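Local coordinates for protein UDP-N-Acetylenolpyruvylglucosamine Reductase (Thermus caldophilus, PDB 2GQT) that catalyses the FAD-dependent reduction of UDP-N-acetylenolpyruvylglucosamine to UDP-N-acetylmuramate with NADPH, a step in building the peptidoglycan cell wall, at residues Y42-N47 and G159-R164; Q70-K75 and V88-R93; F201-P204 and S208-R211. All coordinates share one frame; numbering follows the deposited sequence.

Contact 1. Residues Y42-N47 and G159-R164; sequences YRVLGN and GGIVTR. With FAD (flavin-adenine dinucleotide), chain C.
Val44 and Ile161 mark the nearest approach of the two backbones, with CA atoms 7.1 Å apart, so side chains and the bound FAD rather than strand pairing join the segments. Tyr42 reaches across with its hydroxyl: OH donates to the carbonyl O of Gly159 at 2.6 Å. The acceptor lies at the edge of the ring, near its plane, and the donor arrives at a C=O angle of 125°, tilted 20° from the carbonyl plane. Gly159 has a positive phi, a backbone shape glycine adopts readily. Below the hydroxyl the ring leans obliquely on Ile161, CE1 meeting its CD1 at 3.7 Å. Val44 then wedges in with one branch on each neighbour. Its CG2 presses on Ile161 CG1 at 3.5 Å, tighter than usual for two carbons, while CG1, anti to the backbone N, lies over one face of the adenine, 3.6 Å from FAD C6A. The setting is that of the FAD_PCMH class of flavoproteins: strand 42-44 is an edge strand of a four-stranded mixed sheet, strand 161-171 belongs to a separate antiparallel sheet, and the adenosine end of the cofactor slots between them. Backbone atoms read the adenine rim. Val162 N gives its hydrogen to FAD N1A at 2.9 Å, and FAD N6A donates to Val162 O at 2.9 Å, a pair that fixes how the base is turned in its plane. The ribose is held from the other segment, where FAD O2B donates to Val44 O at 2.6 Å. Farther along, the N-H groups of Gly46 and Asn47 each bind one of the two phosphates, through FAD O2A and O1P respectively, and Asn47 ND2 is tied to Pro106 O.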
ATOM      1  N   TYR A  42      10.628  -3.217 -15.318  1.00 16.13           N
ATOM      2  CA  TYR A  42       9.727  -2.250 -14.700  1.00 15.22           C
ATOM      3  C   TYR A  42       9.406  -2.641 -13.266  1.00 14.92           C
ATOM      4  O   TYR A  42       9.572  -3.802 -12.867  1.00 14.62           O
ATOM      5  CB  TYR A  42       8.420  -2.144 -15.504  1.00 15.55           C
ATOM      6  CG  TYR A  42       7.674  -3.458 -15.611  1.00 14.58           C
ATOM      7  CD1 TYR A  42       6.769  -3.861 -14.620  1.00 14.33           C
ATOM      8  CD2 TYR A  42       7.900  -4.318 -16.686  1.00 15.20           C
ATOM      9  CE1 TYR A  42       6.108  -5.076 -14.706  1.00 15.54           C
ATOM     10  CE2 TYR A  42       7.242  -5.530 -16.784  1.00 15.34           C
ATOM     11  CZ  TYR A  42       6.347  -5.909 -15.790  1.00 15.21           C
ATOM     12  OH  TYR A  42       5.693  -7.116 -15.897  1.00 16.18           O
ATOM     13  N   ARG A  43       8.947  -1.646 -12.508  1.00 14.15           N
ATOM     14  CA  ARG A  43       8.293  -1.824 -11.219  1.00 13.95           C
ATOM     15  C   ARG A  43       6.957  -1.091 -11.308  1.00 13.42           C
ATOM     16  O   ARG A  43       6.801  -0.195 -12.139  1.00 14.38           O
ATOM     17  CB  ARG A  43       9.124  -1.190 -10.105  1.00 14.01           C
ATOM     18  CG  ARG A  43      10.531  -1.742  -9.951  1.00 15.70           C
ATOM     19  CD  ARG A  43      11.264  -0.990  -8.867  1.00 17.03           C
ATOM     20  NE  ARG A  43      12.682  -1.325  -8.837  1.00 17.84           N
ATOM     21  CZ  ARG A  43      13.271  -2.043  -7.889  1.00 18.63           C
ATOM     22  NH1 ARG A  43      12.580  -2.515  -6.857  1.00 20.20           N
ATOM     23  NH2 ARG A  43      14.570  -2.279  -7.976  1.00 18.95           N
ATOM     24  N   VAL A  44       5.995  -1.465 -10.471  1.00 12.04           N
ATOM     25  CA  VAL A  44       4.722  -0.746 -10.408  1.00 11.77           C
ATOM     26  C   VAL A  44       4.652   0.033  -9.100  1.00 10.29           C
ATOM     27  O   VAL A  44       4.935  -0.494  -8.015  1.00 10.42           O
ATOM     28  CB  VAL A  44       3.499  -1.684 -10.526  1.00 12.53           C
ATOM     29  CG1 VAL A  44       2.201  -0.880 -10.585  1.00 12.98           C
ATOM     30  CG2 VAL A  44       3.621  -2.566 -11.742  1.00 14.64           C
ATOM     31  N   LEU A  45       4.290   1.303  -9.215  1.00  9.11           N
ATOM     32  CA  LEU A  45       4.088   2.153  -8.057  1.00  8.93           C
ATOM     33  C   LEU A  45       2.603   2.380  -7.839  1.00  8.56           C
ATOM     34  O   LEU A  45       1.899   2.816  -8.765  1.00  9.39           O
ATOM     35  CB  LEU A  45       4.797   3.492  -8.274  1.00  8.72           C
ATOM     36  CG  LEU A  45       4.592   4.621  -7.267  1.00  9.89           C
ATOM     37  CD1 LEU A  45       5.212   4.289  -5.913  1.00 10.49           C
ATOM     38  CD2 LEU A  45       5.156   5.908  -7.847  1.00 10.60           C
ATOM     39  N   GLY A  46       2.128   2.086  -6.627  1.00  8.22           N
ATOM     40  CA  GLY A  46       0.753   2.402  -6.235  1.00  8.31           C
ATOM     41  C   GLY A  46       0.758   3.749  -5.538  1.00  7.99           C
ATOM     42  O   GLY A  46       1.347   4.709  -6.036  1.00  8.80           O
ATOM     43  N   ASN A  47       0.138   3.816  -4.363  1.00  7.47           N
ATOM     44  CA  ASN A  47       0.140   5.055  -3.594  1.00  7.73           C
ATOM     45  C   ASN A  47       1.425   5.287  -2.789  1.00  7.75           C
ATOM     46  O   ASN A  47       1.528   6.271  -2.061  1.00  8.18           O
ATOM     47  CB  ASN A  47      -1.084   5.139  -2.685  1.00  7.83           C
ATOM     48  CG  ASN A  47      -1.425   6.566  -2.303  1.00  8.38           C
ATOM     49  OD1 ASN A  47      -1.365   7.478  -3.136  1.00  8.95           O
ATOM     50  ND2 ASN A  47      -1.798   6.760  -1.047  1.00  9.93           N
ATOM     51  N   GLY A 159       6.053 -10.815 -12.509  1.00 13.00           N
ATOM     52  CA  GLY A 159       5.941  -9.541 -13.207  1.00 13.10           C
ATOM     53  C   GLY A 159       4.522  -8.991 -13.278  1.00 12.32           C
ATOM     54  O   GLY A 159       4.283  -7.969 -13.925  1.00 13.06           O
ATOM     55  N   GLY A 160       3.583  -9.641 -12.593  1.00 11.38           N
ATOM     56  CA  GLY A 160       2.162  -9.310 -12.717  1.00 10.65           C
ATOM     57  C   GLY A 160       1.801  -7.919 -12.247  1.00 10.35           C
ATOM     58  O   GLY A 160       2.228  -7.475 -11.179  1.00 10.76           O
ATOM     59  N   ILE A 161       1.011  -7.230 -13.066  1.00  9.91           N
ATOM     60  CA  ILE A 161       0.461  -5.930 -12.712  1.00  9.84           C
ATOM     61  C   ILE A 161      -1.045  -6.092 -12.547  1.00  9.35           C
ATOM     62  O   ILE A 161      -1.742  -6.450 -13.497  1.00  9.43           O
ATOM     63  CB  ILE A 161       0.765  -4.888 -13.801  1.00  9.92           C
ATOM     64  CG1 ILE A 161       2.272  -4.811 -14.056  1.00 11.44           C
ATOM     65  CG2 ILE A 161       0.188  -3.515 -13.409  1.00 10.10           C
ATOM     66  CD1 ILE A 161       2.658  -3.830 -15.137  1.00 13.13           C
ATOM     67  N   VAL A 162      -1.550  -5.862 -11.339  1.00  8.78           N
ATOM     68  CA  VAL A 162      -2.994  -5.834 -11.127  1.00  8.20           C
ATOM     69  C   VAL A 162      -3.547  -4.598 -11.834  1.00  7.96           C
ATOM     70  O   VAL A 162      -3.071  -3.488 -11.601  1.00  8.36           O
ATOM     71  CB  VAL A 162      -3.329  -5.790  -9.634  1.00  8.05           C
ATOM     72  CG1 VAL A 162      -4.841  -5.703  -9.410  1.00  8.67           C
ATOM     73  CG2 VAL A 162      -2.729  -7.005  -8.922  1.00  9.26           C
ATOM     74  N   THR A 163      -4.513  -4.805 -12.721  1.00  8.15           N
ATOM     75  CA  THR A 163      -5.035  -3.711 -13.538  1.00  8.32           C
ATOM     76  C   THR A 163      -6.477  -3.332 -13.200  1.00  8.64           C
ATOM     77  O   THR A 163      -6.871  -2.181 -13.408  1.00  8.90           O
ATOM     78  CB  THR A 163      -4.944  -4.048 -15.033  1.00  8.40           C
ATOM     79  OG1 THR A 163      -5.478  -5.360 -15.251  1.00  9.23           O
ATOM     80  CG2 THR A 163      -3.498  -4.020 -15.480  1.00 10.28           C
ATOM     81  N   ARG A 164      -7.233  -4.278 -12.646  1.00  9.21           N
ATOM     82  CA  ARG A 164      -8.670  -4.114 -12.449  1.00 10.15           C
ATOM     83  C   ARG A 164      -9.165  -5.222 -11.531  1.00  8.99           C
ATOM     84  O   ARG A 164      -8.633  -6.324 -11.581  1.00  9.21           O
ATOM     85  CB  ARG A 164      -9.328  -4.337 -13.815  1.00 13.13           C
ATOM     86  CG  ARG A 164     -10.462  -3.474 -14.214  1.00 15.29           C
ATOM     87  CD  ARG A 164     -10.595  -3.642 -15.722  1.00 16.43           C
ATOM     88  NE  ARG A 164     -10.214  -2.399 -16.363  1.00 18.10           N
ATOM     89  CZ  ARG A 164      -9.224  -2.207 -17.231  1.00 18.55           C
ATOM     90  NH1 ARG A 164      -8.444  -3.191 -17.663  1.00 18.70           N
ATOM     91  NH2 ARG A 164      -9.039  -0.984 -17.695  1.00 19.47           N
TER
HETATM   92  PA  FAD C 601       2.863   0.824  -2.852  1.00  6.88           P
HETATM   93  O1A FAD C 601       3.442   1.169  -1.544  1.00  7.23           O
HETATM   94  O2A FAD C 601       2.901   1.800  -3.964  1.00  6.86           O
HETATM   95  O5B FAD C 601       3.477  -0.532  -3.399  1.00  7.10           O
HETATM   96  C5B FAD C 601       3.555  -1.669  -2.531  1.00  8.23           C
HETATM   97  C4B FAD C 601       3.830  -2.917  -3.340  1.00  8.05           C
HETATM   98  O4B FAD C 601       2.702  -3.162  -4.205  1.00  7.34           O
HETATM   99  C3B FAD C 601       5.060  -2.821  -4.254  1.00  8.81           C
HETATM  100  O3B FAD C 601       5.622  -4.129  -4.365  1.00 10.30           O
HETATM  101  C2B FAD C 601       4.445  -2.395  -5.581  1.00  8.26           C
HETATM  102  O2B FAD C 601       5.255  -2.768  -6.695  1.00  8.97           O
HETATM  103  C1B FAD C 601       3.168  -3.208  -5.577  1.00  8.04           C
HETATM  104  N9A FAD C 601       2.083  -2.693  -6.437  1.00  7.32           N
HETATM  105  C8A FAD C 601       1.488  -1.492  -6.352  1.00  7.52           C
HETATM  106  N7A FAD C 601       0.537  -1.412  -7.286  1.00  7.47           N
HETATM  107  C5A FAD C 601       0.507  -2.574  -7.948  1.00  7.00           C
HETATM  108  C6A FAD C 601      -0.235  -3.083  -9.021  1.00  6.91           C
HETATM  109  N6A FAD C 601      -1.210  -2.390  -9.624  1.00  8.04           N
HETATM  110  N1A FAD C 601       0.029  -4.335  -9.446  1.00  8.05           N
HETATM  111  C2A FAD C 601       0.994  -5.072  -8.877  1.00  8.65           C
HETATM  112  N3A FAD C 601       1.738  -4.632  -7.867  1.00  8.09           N
HETATM  113  C4A FAD C 601       1.502  -3.387  -7.409  1.00  7.09           C
HETATM  114  N1  FAD C 601      -1.318  -2.018   5.443  1.00 10.78           N
HETATM  115  C2  FAD C 601      -2.197  -2.971   5.909  1.00 10.76           C
HETATM  116  O2  FAD C 601      -2.168  -4.104   5.449  1.00 11.23           O
HETATM  117  N3  FAD C 601      -3.097  -2.650   6.922  1.00 10.66           N
HETATM  118  C4  FAD C 601      -3.157  -1.374   7.469  1.00 10.75           C
HETATM  119  O4  FAD C 601      -3.976  -1.124   8.359  1.00 11.26           O
HETATM  120  C4X FAD C 601      -2.270  -0.415   6.983  1.00 10.21           C
HETATM  121  N5  FAD C 601      -2.287   0.874   7.510  1.00 11.95           N
HETATM  122  C5X FAD C 601      -1.438   1.849   6.969  1.00 11.12           C
HETATM  123  C6  FAD C 601      -1.511   3.154   7.456  1.00 11.84           C
HETATM  124  C7  FAD C 601      -0.693   4.152   6.935  1.00 12.13           C
HETATM  125  C7M FAD C 601      -0.800   5.582   7.478  1.00 13.44           C
HETATM  126  C8  FAD C 601       0.214   3.829   5.919  1.00 11.92           C
HETATM  127  C8M FAD C 601       1.129   4.914   5.335  1.00 12.56           C
HETATM  128  C9  FAD C 601       0.291   2.524   5.440  1.00 11.32           C
HETATM  129  C9A FAD C 601      -0.529   1.521   5.955  1.00 11.55           C
HETATM  130  N10 FAD C 601      -0.462   0.200   5.480  1.00 10.88           N
HETATM  131  C10 FAD C 601      -1.357  -0.745   5.977  1.00 10.28           C
HETATM  132  C1' FAD C 601       0.551  -0.229   4.480  1.00  9.70           C
HETATM  133  C2' FAD C 601       0.097   0.032   3.035  1.00  9.86           C
HETATM  134  O2' FAD C 601      -0.960   1.011   2.998  1.00  9.75           O
HETATM  135  C3' FAD C 601      -0.399  -1.237   2.340  1.00  9.30           C
HETATM  136  O3' FAD C 601       0.667  -2.195   2.263  1.00 10.00           O
HETATM  137  C4' FAD C 601      -0.960  -0.939   0.943  1.00  9.36           C
HETATM  138  O4' FAD C 601      -1.603  -2.110   0.436  1.00 10.41           O
HETATM  139  C5' FAD C 601       0.100  -0.478  -0.054  1.00  8.62           C
HETATM  140  O5' FAD C 601      -0.595  -0.049  -1.226  1.00  7.88           O
HETATM  141  P   FAD C 601       0.037   1.097  -2.139  1.00  7.79           P
HETATM  142  O1P FAD C 601      -0.882   1.276  -3.279  1.00  7.60           O
HETATM  143  O2P FAD C 601       0.443   2.273  -1.340  1.00  7.81           O
HETATM  144  O3P FAD C 601       1.333   0.309  -2.666  1.00  7.28           O

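Contact 2. Residues Q70-K75 and V88-R93; sequences QTYDLK and VQEAAR
Glu90 carries most of this contact, and its chain can be walked outward from the helix. CB rests against Leu74 CD1 at 4.0 Å; that same methyl also touches the Glu90 backbone, 3.5 Å from its carbonyl O, and comes close to Ala91 N. CG passes 3.7 Å from Tyr72 OH. A bend at chi2 (-75°) turns the chain, and the carboxylate's two oxygens then meet different partners. OE2 accepts from Tyr72 OH at 2.6 Å, on the anti side and 23° out of the carboxylate plane, with the oxygen at the edge of the ring. Ring and carboxylate planes stand 73° apart, so the two meet crosswise and do not stack. OE1 takes the salt bridge of Arg93, whose NH1 sits 2.8 Å away above the carboxylate plane, one turn farther along the helix. With two donors on it, the carboxylate probably stays ionised. Next to Leu74, Asp73 OD1 accepts from Lys75 N, an Asx turn that shapes the loop. This loop links strand 61-65 to strand 77-79 and lies along helix 84-93; Leu74 also touches Leu96 of strand 96-97, while Ala92 packs on helix 174-187.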
ATOM      1  N   GLN A  70      -8.081   4.130 -13.474  1.00 10.93           N
ATOM      2  CA  GLN A  70      -8.582   4.882 -12.313  1.00 12.46           C
ATOM      3  C   GLN A  70     -10.112   5.031 -12.335  1.00 11.24           C
ATOM      4  O   GLN A  70     -10.711   5.670 -11.461  1.00 11.42           O
ATOM      5  CB  GLN A  70      -7.940   6.274 -12.263  1.00 14.02           C
ATOM      6  CG  GLN A  70      -6.590   6.405 -11.594  1.00 15.27           C
ATOM      7  CD  GLN A  70      -6.109   7.846 -11.620  1.00 15.16           C
ATOM      8  OE1 GLN A  70      -5.907   8.475 -10.579  1.00 18.24           O
ATOM      9  NE2 GLN A  70      -5.967   8.390 -12.820  1.00 16.99           N
ATOM     10  N   THR A  71     -10.761   4.471 -13.338  1.00 11.22           N
ATOM     11  CA  THR A  71     -12.211   4.502 -13.341  1.00 12.30           C
ATOM     12  C   THR A  71     -12.765   3.253 -12.650  1.00 11.35           C
ATOM     13  O   THR A  71     -12.084   2.218 -12.560  1.00 10.88           O
ATOM     14  CB  THR A  71     -12.785   4.652 -14.749  1.00 13.58           C
ATOM     15  OG1 THR A  71     -12.441   3.506 -15.508  1.00 14.44           O
ATOM     16  CG2 THR A  71     -12.219   5.882 -15.445  1.00 14.73           C
ATOM     17  N   TYR A  72     -13.992   3.347 -12.145  1.00 11.51           N
ATOM     18  CA  TYR A  72     -14.543   2.292 -11.314  1.00 11.60           C
ATOM     19  C   TYR A  72     -16.058   2.266 -11.347  1.00 11.74           C
ATOM     20  O   TYR A  72     -16.720   3.292 -11.569  1.00 12.72           O
ATOM     21  CB  TYR A  72     -14.060   2.418  -9.855  1.00 11.58           C
ATOM     22  CG  TYR A  72     -14.562   3.669  -9.162  1.00 10.99           C
ATOM     23  CD1 TYR A  72     -15.720   3.641  -8.375  1.00 11.11           C
ATOM     24  CD2 TYR A  72     -13.899   4.890  -9.314  1.00 11.72           C
ATOM     25  CE1 TYR A  72     -16.191   4.790  -7.758  1.00 11.02           C
ATOM     26  CE2 TYR A  72     -14.371   6.034  -8.697  1.00 12.47           C
ATOM     27  CZ  TYR A  72     -15.511   5.979  -7.918  1.00 11.37           C
ATOM     28  OH  TYR A  72     -15.981   7.120  -7.304  1.00 13.34           O
ATOM     29  N   ASP A  73     -16.599   1.086 -11.104  1.00 12.24           N
ATOM     30  CA  ASP A  73     -18.018   0.890 -10.868  1.00 12.97           C
ATOM     31  C   ASP A  73     -18.075  -0.125  -9.732  1.00 12.64           C
ATOM     32  O   ASP A  73     -17.576  -1.239  -9.889  1.00 12.12           O
ATOM     33  CB  ASP A  73     -18.678   0.334 -12.141  1.00 14.01           C
ATOM     34  CG  ASP A  73     -20.187   0.182 -12.027  1.00 16.69           C
ATOM     35  OD1 ASP A  73     -20.712  -0.005 -10.916  1.00 17.15           O
ATOM     36  OD2 ASP A  73     -20.855   0.227 -13.083  1.00 20.95           O
ATOM     37  N   LEU A  74     -18.653   0.239  -8.586  1.00 12.86           N
ATOM     38  CA  LEU A  74     -18.697  -0.689  -7.447  1.00 13.53           C
ATOM     39  C   LEU A  74     -19.355  -2.027  -7.759  1.00 14.44           C
ATOM     40  O   LEU A  74     -19.043  -3.039  -7.132  1.00 15.04           O
ATOM     41  CB  LEU A  74     -19.425  -0.068  -6.259  1.00 13.52           C
ATOM     42  CG  LEU A  74     -18.693   1.035  -5.503  1.00 13.66           C
ATOM     43  CD1 LEU A  74     -19.675   1.674  -4.555  1.00 13.92           C
ATOM     44  CD2 LEU A  74     -17.466   0.509  -4.748  1.00 15.26           C
ATOM     45  N   LYS A  75     -20.274  -2.023  -8.715  1.00 15.25           N
ATOM     46  CA  LYS A  75     -20.998  -3.230  -9.089  1.00 16.31           C
ATOM     47  C   LYS A  75     -20.440  -3.839 -10.377  1.00 15.54           C
ATOM     48  O   LYS A  75     -21.035  -4.759 -10.954  1.00 16.69           O
ATOM     49  CB  LYS A  75     -22.493  -2.926  -9.214  1.00 16.61           C
ATOM     50  CG  LYS A  75     -23.158  -2.588  -7.880  1.00 17.72           C
ATOM     51  CD  LYS A  75     -24.618  -2.190  -8.056  1.00 18.25           C
ATOM     52  CE  LYS A  75     -25.313  -2.018  -6.716  1.00 22.12           C
ATOM     53  NZ  LYS A  75     -25.305  -3.269  -5.905  1.00 24.56           N
ATOM     54  N   VAL A  88     -13.823   2.732  -0.145  1.00  7.21           N
ATOM     55  CA  VAL A  88     -14.416   2.518   1.175  1.00  8.01           C
ATOM     56  C   VAL A  88     -15.603   3.474   1.396  1.00  8.05           C
ATOM     57  O   VAL A  88     -16.689   3.055   1.832  1.00  8.56           O
ATOM     58  CB  VAL A  88     -13.354   2.676   2.288  1.00  8.13           C
ATOM     59  CG1 VAL A  88     -13.997   2.720   3.661  1.00  9.24           C
ATOM     60  CG2 VAL A  88     -12.316   1.543   2.213  1.00  8.50           C
ATOM     61  N   GLN A  89     -15.401   4.751   1.102  1.00  8.34           N
ATOM     62  CA  GLN A  89     -16.462   5.743   1.302  1.00  8.90           C
ATOM     63  C   GLN A  89     -17.587   5.596   0.284  1.00  9.48           C
ATOM     64  O   GLN A  89     -18.766   5.734   0.622  1.00 10.20           O
ATOM     65  CB  GLN A  89     -15.898   7.161   1.286  1.00  9.16           C
ATOM     66  CG  GLN A  89     -14.867   7.457   2.370  1.00  8.98           C
ATOM     67  CD  GLN A  89     -15.389   7.252   3.773  1.00  9.27           C
ATOM     68  OE1 GLN A  89     -16.564   7.514   4.062  1.00 10.76           O
ATOM     69  NE2 GLN A  89     -14.515   6.785   4.661  1.00  9.93           N
ATOM     70  N   GLU A  90     -17.233   5.297  -0.961  1.00  9.11           N
ATOM     71  CA  GLU A  90     -18.242   5.093  -1.996  1.00  9.98           C
ATOM     72  C   GLU A  90     -19.145   3.906  -1.691  1.00 10.09           C
ATOM     73  O   GLU A  90     -20.356   3.958  -1.937  1.00 10.21           O
ATOM     74  CB  GLU A  90     -17.583   4.908  -3.361  1.00 10.26           C
ATOM     75  CG  GLU A  90     -16.950   6.162  -3.913  1.00 10.41           C
ATOM     76  CD  GLU A  90     -17.970   7.141  -4.421  1.00 11.69           C
ATOM     77  OE1 GLU A  90     -18.718   7.693  -3.586  1.00 12.29           O
ATOM     78  OE2 GLU A  90     -18.022   7.335  -5.654  1.00 13.55           O
ATOM     79  N   ALA A  91     -18.565   2.836  -1.159  1.00  9.95           N
ATOM     80  CA  ALA A  91     -19.341   1.663  -0.810  1.00 10.15           C
ATOM     81  C   ALA A  91     -20.372   2.019   0.258  1.00 10.51           C
ATOM     82  O   ALA A  91     -21.543   1.670   0.123  1.00 11.25           O
ATOM     83  CB  ALA A  91     -18.441   0.549  -0.347  1.00 10.75           C
ATOM     84  N   ALA A  92     -19.961   2.738   1.299  1.00 11.16           N
ATOM     85  CA  ALA A  92     -20.904   3.192   2.330  1.00 11.39           C
ATOM     86  C   ALA A  92     -22.042   4.008   1.709  1.00 12.34           C
ATOM     87  O   ALA A  92     -23.209   3.773   2.014  1.00 12.74           O
ATOM     88  CB  ALA A  92     -20.181   4.003   3.391  1.00 12.16           C
ATOM     89  N   ARG A  93     -21.706   4.951   0.833  1.00 12.65           N
ATOM     90  CA  ARG A  93     -22.704   5.788   0.163  1.00 13.54           C
ATOM     91  C   ARG A  93     -23.707   4.951  -0.621  1.00 13.71           C
ATOM     92  O   ARG A  93     -24.888   5.306  -0.702  1.00 14.19           O
ATOM     93  CB  ARG A  93     -22.033   6.777  -0.781  1.00 13.82           C
ATOM     94  CG  ARG A  93     -21.353   7.918  -0.091  1.00 15.20           C
ATOM     95  CD  ARG A  93     -20.632   8.803  -1.076  1.00 17.15           C
ATOM     96  NE  ARG A  93     -19.739   9.674  -0.337  1.00 17.48           N
ATOM     97  CZ  ARG A  93     -18.414   9.637  -0.391  1.00 15.42           C
ATOM     98  NH1 ARG A  93     -17.788   8.799  -1.206  1.00 13.23           N
ATOM     99  NH2 ARG A  93     -17.706  10.467   0.367  1.00 16.27           N
TER

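Contact 3. Residues F201-P204 and S208-R211; sequences FKNP and SAGR
Asn203 OD1 accepts from Ala209 N at 2.8 Å, at the very start of helix 209-215. The bond is nearly straight at the hydrogen (166°), yet the donor sits 45° out of the carbonyl plane, so the N-H comes in obliquely from above it, off the lone-pair directions. With CG beside its own backbone N (chi1 -63°), the Asn203 side chain runs toward the helix although its CB does not point there. Within 208-211 a weak capping bond adds to this: Ser208 OG takes Arg211 N at 3.3 Å. Ser208 is thus the N-cap, serving the N-H three residues on, while Asn203, from the preceding loop, takes the N-H of the first helical residue. The apolar contact is Phe201 CB against Ala209 CB at 4.0 Å. Two oxygens also lie against Ala209 CB, Lys202 O at 3.6 Å and Asn203 OD1 at 3.2 Å. Beyond CB the Phe201 ring turns off to pack on Val251 and Val254 of helix 244-257. Lys202 heads away from the helix, NZ bonded to Leu262 O, its side chain about 7 Å from that of Arg152, a probable active-site residue.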
ATOM      1  N   PHE A 201       7.364  -2.419  11.174  1.00 16.54           N
ATOM      2  CA  PHE A 201       7.742  -3.793  11.463  1.00 16.85           C
ATOM      3  C   PHE A 201       6.554  -4.741  11.468  1.00 18.11           C
ATOM      4  O   PHE A 201       5.420  -4.330  11.727  1.00 18.41           O
ATOM      5  CB  PHE A 201       8.482  -3.874  12.807  1.00 16.05           C
ATOM      6  CG  PHE A 201       9.793  -3.137  12.816  1.00 14.47           C
ATOM      7  CD1 PHE A 201       9.900  -1.878  13.398  1.00 13.96           C
ATOM      8  CD2 PHE A 201      10.917  -3.697  12.226  1.00 13.27           C
ATOM      9  CE1 PHE A 201      11.113  -1.192  13.385  1.00 12.65           C
ATOM     10  CE2 PHE A 201      12.133  -3.012  12.207  1.00 12.60           C
ATOM     11  CZ  PHE A 201      12.229  -1.763  12.795  1.00 13.30           C
ATOM     12  N   LYS A 202       6.849  -6.004  11.166  1.00 19.38           N
ATOM     13  CA  LYS A 202       5.919  -7.119  11.348  1.00 21.16           C
ATOM     14  C   LYS A 202       5.838  -7.492  12.826  1.00 22.13           C
ATOM     15  O   LYS A 202       6.766  -7.230  13.588  1.00 22.41           O
ATOM     16  CB  LYS A 202       6.421  -8.349  10.589  1.00 20.87           C
ATOM     17  CG  LYS A 202       6.421  -8.226   9.080  1.00 21.58           C
ATOM     18  CD  LYS A 202       6.950  -9.505   8.439  1.00 21.84           C
ATOM     19  CE  LYS A 202       6.689  -9.540   6.940  1.00 23.80           C
ATOM     20  NZ  LYS A 202       7.528  -8.562   6.208  1.00 25.23           N
ATOM     21  N   ASN A 203       4.750  -8.147  13.218  1.00 23.50           N
ATOM     22  CA  ASN A 203       4.632  -8.694  14.567  1.00 24.75           C
ATOM     23  C   ASN A 203       5.172 -10.126  14.657  1.00 25.30           C
ATOM     24  O   ASN A 203       4.824 -10.974  13.826  1.00 25.54           O
ATOM     25  CB  ASN A 203       3.176  -8.647  15.040  1.00 25.01           C
ATOM     26  CG  ASN A 203       2.633  -7.233  15.149  1.00 25.88           C
ATOM     27  OD1 ASN A 203       3.371  -6.282  15.412  1.00 26.69           O
ATOM     28  ND2 ASN A 203       1.330  -7.089  14.957  1.00 27.12           N
ATOM     29  N   PRO A 204       6.035 -10.404  15.654  1.00 25.86           N
ATOM     30  CA  PRO A 204       6.426 -11.788  15.907  1.00 26.24           C
ATOM     31  C   PRO A 204       5.218 -12.606  16.370  1.00 26.68           C
ATOM     32  O   PRO A 204       4.242 -12.018  16.849  1.00 26.78           O
ATOM     33  CB  PRO A 204       7.448 -11.663  17.045  1.00 26.24           C
ATOM     34  CG  PRO A 204       7.904 -10.254  17.007  1.00 26.12           C
ATOM     35  CD  PRO A 204       6.706  -9.476  16.581  1.00 25.76           C
ATOM     36  N   SER A 208       3.540  -8.106  19.823  1.00 25.60           N
ATOM     37  CA  SER A 208       3.184  -6.861  19.136  1.00 24.78           C
ATOM     38  C   SER A 208       4.401  -5.961  18.977  1.00 23.65           C
ATOM     39  O   SER A 208       5.015  -5.574  19.969  1.00 23.46           O
ATOM     40  CB  SER A 208       2.093  -6.110  19.902  1.00 25.18           C
ATOM     41  OG  SER A 208       2.009  -4.755  19.488  1.00 26.34           O
ATOM     42  N   ALA A 209       4.732  -5.624  17.730  1.00 22.20           N
ATOM     43  CA  ALA A 209       5.875  -4.752  17.431  1.00 20.97           C
ATOM     44  C   ALA A 209       5.788  -3.396  18.141  1.00 20.22           C
ATOM     45  O   ALA A 209       6.744  -2.983  18.795  1.00 19.34           O
ATOM     46  CB  ALA A 209       6.031  -4.568  15.925  1.00 20.78           C
ATOM     47  N   GLY A 210       4.647  -2.723  18.026  1.00 20.16           N
ATOM     48  CA  GLY A 210       4.450  -1.419  18.655  1.00 20.06           C
ATOM     49  C   GLY A 210       4.630  -1.452  20.160  1.00 20.04           C
ATOM     50  O   GLY A 210       5.331  -0.613  20.728  1.00 19.46           O
ATOM     51  N   ARG A 211       4.002  -2.437  20.801  1.00 20.21           N
ATOM     52  CA  ARG A 211       4.102  -2.612  22.249  1.00 20.51           C
ATOM     53  C   ARG A 211       5.527  -2.973  22.673  1.00 19.45           C
ATOM     54  O   ARG A 211       6.034  -2.426  23.658  1.00 19.69           O
ATOM     55  CB  ARG A 211       3.098  -3.660  22.745  1.00 20.65           C
ATOM     56  CG  ARG A 211       2.660  -3.464  24.187  1.00 22.15           C
ATOM     57  CD  ARG A 211       1.461  -4.333  24.546  1.00 22.32           C
ATOM     58  NE  ARG A 211       0.371  -4.185  23.587  1.00 24.99           N
ATOM     59  CZ  ARG A 211      -0.134  -5.177  22.855  1.00 26.26           C
ATOM     60  NH1 ARG A 211       0.329  -6.416  22.978  1.00 26.71           N
ATOM     61  NH2 ARG A 211      -1.119  -4.931  22.006  1.00 27.28           N
TER

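Overall arrangement
Contact 1 lies deepest, its centre about 11 Å from that of the chain; contacts 2 and 3 each lie about 18 Å out, on opposite sides. Contact 1 joins two sheets around a cofactor, through backbone donors and acceptors and branched apolar side chains. Contact 2, whose segments both belong to the FAD-binding domain that also holds 42-47, fastens a loop to a helix by a tyrosine-to-carboxylate hydrogen bond and a leucine methyl, the salt bridge staying within the helix; its nearest atoms come within about 6 Å of contact 1 without touching. Contact 3, in the C-terminal domain, has a neutral amide and a serine at a helix start near probable active-site residues.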